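Local coordinates for protein endoglucanase CEL5A (PDB 4AFM) that probably binds beta-glucans such as xyloglucan through a non-catalytic carbohydrate-binding module of family 65, attached to a family 5 glycoside hydrolase, at residues 30-34 with 35-39. Residues are numbered along the deposited sequence; the frame is centred on the assembly and turned at random.
Sequences LQPPY and QTMPF
Gln35 points its carboxamide at the backbone N of Gln31: OE1 accepts the backbone N-H of Gln31, N to OE1 2.8 Å, with the donor in the carbonyl plane and an N-H...O angle of 155°. The chain reaches that far because CG stands anti to its own carbonyl carbon (chi1 -69°) and the rest runs extended (chi2 170°), crossing the side chain of Leu30 at about a right angle. Leu30 CD2 lies 3.8 Å from the same OE1. In the backbone, O of Gln31 receives N of Tyr34 at 2.8 Å, which makes Gln31-Tyr34 a beta turn of type I character with the two prolines at its central positions. N of Gln35 adds a weak i to i+4 bond to the same oxygen. One water bridges O of Pro32 and O of Gln35, donating to both.

Beyond the polar part, selenomethionine Met37 bends at chi2 and chi3, which lays SE against the Pro32 ring, 3.8 Å from CG, while CE rests over one face of Phe39, displaced toward the rim. Leu30 CD1 meets Pro38 tip to tip, 4.1 Å from CD. Leu30 hydrogen-bonds to Ile107 through its backbone; the stretch begins the connection from edge strand 28-30 to strand 45-52 of the other sheet, where Phe39 already packs on strand 118-127 and edge-to-face with Phe45.

NE2 of Gln35 hydrogen-bonds to O of Glu29 of the second subunit and to a glycerol, probably from the crystallisation liquor. One carboxamide therefore divides its work: its oxygen fixes the turn internally, leaving its nitrogen directed to the subunit interface.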
ATOM      1  N   LEU A  30      -5.110  -2.778   2.197  1.00  6.57           N
ATOM      2  CA  LEU A  30      -4.703  -1.702   3.120  1.00  7.83           C
ATOM      3  C   LEU A  30      -5.312  -1.918   4.424  1.00  8.54           C
ATOM      4  O   LEU A  30      -6.519  -2.477   4.565  1.00  9.48           O
ATOM      5  CB  LEU A  30      -5.252  -0.364   2.791  1.00 10.79           C
ATOM      6  CG  LEU A  30      -4.773   0.169   1.548  1.00 10.32           C
ATOM      7  CD1 LEU A  30      -5.498   1.558   1.134  1.00 12.14           C
ATOM      8  CD2 LEU A  30      -3.315   0.754   1.697  1.00 14.80           C
ATOM      9  N   GLN A  31      -4.682  -1.612   5.530  1.00  7.39           N
ATOM     10  CA  GLN A  31      -5.244  -1.666   6.818  0.61  8.12           C
ATOM     11  C   GLN A  31      -5.129  -0.260   7.447  1.00  7.16           C
ATOM     12  O   GLN A  31      -4.061   0.081   8.002  1.00  7.31           O
ATOM     13  CB  GLN A  31      -4.545  -2.669   7.615  0.61 10.23           C
ATOM     14  CG  GLN A  31      -4.844  -4.004   6.933  0.61 13.75           C
ATOM     15  CD  GLN A  31      -4.448  -5.242   7.716  0.61 19.01           C
ATOM     16  OE1 GLN A  31      -4.467  -5.307   8.958  0.61 27.38           O
ATOM     17  NE2 GLN A  31      -4.167  -6.282   6.963  0.61 26.48           N
ATOM     18  N   PRO A  32      -6.161   0.540   7.331  1.00  6.34           N
ATOM     19  CA  PRO A  32      -6.040   1.959   7.779  1.00  6.78           C
ATOM     20  C   PRO A  32      -5.556   2.162   9.165  1.00  7.47           C
ATOM     21  O   PRO A  32      -4.783   3.129   9.363  1.00  8.01           O
ATOM     22  CB  PRO A  32      -7.475   2.496   7.568  1.00  7.14           C
ATOM     23  CG  PRO A  32      -7.987   1.641   6.399  1.00  7.71           C
ATOM     24  CD  PRO A  32      -7.493   0.270   6.677  1.00  6.90           C
ATOM     25  N   PRO A  33      -5.823   1.366  10.158  1.00  7.19           N
ATOM     26  CA  PRO A  33      -5.298   1.637  11.520  1.00  8.67           C
ATOM     27  C   PRO A  33      -3.799   1.455  11.515  1.00  9.70           C
ATOM     28  O   PRO A  33      -3.195   1.987  12.488  1.00 12.55           O
ATOM     29  CB  PRO A  33      -5.935   0.543  12.383  1.00  9.73           C
ATOM     30  CG  PRO A  33      -7.239   0.228  11.697  1.00  9.66           C
ATOM     31  CD  PRO A  33      -6.831   0.240  10.187  1.00  7.83           C
ATOM     32  N   TYR A  34      -3.182   0.793  10.586  1.00  9.21           N
ATOM     33  CA  TYR A  34      -1.757   0.445  10.661  1.00 10.35           C
ATOM     34  C   TYR A  34      -0.918   1.036   9.573  1.00 10.72           C
ATOM     35  O   TYR A  34       0.382   0.874   9.629  1.00 13.28           O
ATOM     36  CB  TYR A  34      -1.585  -1.117  10.574  1.00 12.99           C
ATOM     37  CG  TYR A  34      -2.229  -1.752  11.767  1.00 14.65           C
ATOM     38  CD1 TYR A  34      -1.728  -1.581  13.056  1.00 20.41           C
ATOM     39  CD2 TYR A  34      -3.394  -2.479  11.653  1.00 18.27           C
ATOM     40  CE1 TYR A  34      -2.325  -2.157  14.161  1.00 24.85           C
ATOM     41  CE2 TYR A  34      -3.988  -3.110  12.756  1.00 21.39           C
ATOM     42  CZ  TYR A  34      -3.471  -2.893  13.980  1.00 23.00           C
ATOM     43  OH  TYR A  34      -4.073  -3.548  15.047  1.00 30.60           O
ATOM     44  N   GLN A  35      -1.414   1.578   8.486  1.00 10.00           N
ATOM     45  CA  GLN A  35      -0.651   2.080   7.287  0.64  9.05           C
ATOM     46  C   GLN A  35      -1.121   3.532   7.039  1.00  9.52           C
ATOM     47  O   GLN A  35      -2.352   3.772   6.868  1.00 10.02           O
ATOM     48  CB  GLN A  35      -0.877   1.347   5.968  0.64 10.25           C
ATOM     49  CG  GLN A  35      -0.298  -0.035   6.013  0.64 10.10           C
ATOM     50  CD  GLN A  35      -0.818  -0.729   4.720  0.64 10.66           C
ATOM     51  OE1 GLN A  35      -2.012  -1.247   4.671  0.64  9.02           O
ATOM     52  NE2 GLN A  35      -0.019  -0.805   3.704  0.64 11.89           N
ATOM     53  N   THR A  36      -0.215   4.487   6.914  1.00  8.06           N
ATOM     54  CA  THR A  36      -0.598   5.844   6.468  1.00  7.46           C
ATOM     55  C   THR A  36      -1.343   5.697   5.145  1.00  7.47           C
ATOM     56  O   THR A  36      -1.037   4.869   4.281  1.00  8.62           O
ATOM     57  CB  THR A  36       0.668   6.708   6.356  1.00  7.50           C
ATOM     58  OG1 THR A  36       0.191   8.056   6.149  1.00  8.04           O
ATOM     59  CG2 THR A  36       1.566   6.324   5.240  1.00  8.12           C
HETATM   60  N   MSE A  37      -2.370   6.491   4.956  1.00  7.26           N
HETATM   61  CA  MSE A  37      -3.318   6.306   3.860  0.51  7.68           C
HETATM   62  C   MSE A  37      -2.867   7.010   2.591  1.00  7.75           C
HETATM   63  O   MSE A  37      -2.479   8.184   2.637  1.00  7.93           O
HETATM   64  CB  MSE A  37      -4.671   6.895   4.343  0.51  7.77           C
HETATM   65  CG  MSE A  37      -5.430   5.996   5.303  0.51  8.07           C
HETATM   66 SE   MSE A  37      -5.932   4.248   4.462  0.51  9.63          SE
HETATM   67  CE  MSE A  37      -7.211   5.028   3.154  0.51  8.85           C
ATOM     68  N   PRO A  38      -3.016   6.388   1.437  1.00  7.35           N
ATOM     69  CA  PRO A  38      -2.693   7.032   0.188  1.00  7.41           C
ATOM     70  C   PRO A  38      -3.769   7.927  -0.343  1.00  7.35           C
ATOM     71  O   PRO A  38      -3.535   8.744  -1.267  1.00  8.44           O
ATOM     72  CB  PRO A  38      -2.382   5.854  -0.747  1.00  8.82           C
ATOM     73  CG  PRO A  38      -3.286   4.768  -0.237  1.00  9.45           C
ATOM     74  CD  PRO A  38      -3.207   4.906   1.270  1.00  8.31           C
ATOM     75  N   PHE A  39      -5.018   7.826   0.158  1.00  6.88           N
ATOM     76  CA  PHE A  39      -6.095   8.688  -0.248  1.00  6.71           C
ATOM     77  C   PHE A  39      -6.933   8.959   0.996  1.00  6.52           C
ATOM     78  O   PHE A  39      -6.843   8.258   2.008  1.00  6.91           O
ATOM     79  CB  PHE A  39      -6.916   8.160  -1.431  1.00  7.49           C
ATOM     80  CG  PHE A  39      -7.795   7.000  -1.115  1.00  8.22           C
ATOM     81  CD1 PHE A  39      -7.301   5.699  -1.014  1.00  8.52           C
ATOM     82  CD2 PHE A  39      -9.154   7.182  -0.860  1.00  8.44           C
ATOM     83  CE1 PHE A  39      -8.124   4.615  -0.723  1.00  9.45           C
ATOM     84  CE2 PHE A  39      -9.956   6.092  -0.615  1.00  9.76           C
ATOM     85  CZ  PHE A  39      -9.450   4.823  -0.474  1.00  9.51           C
TER
HETATM   86  O   HOH W   1      -3.605   5.461   8.690  1.00 10.55           O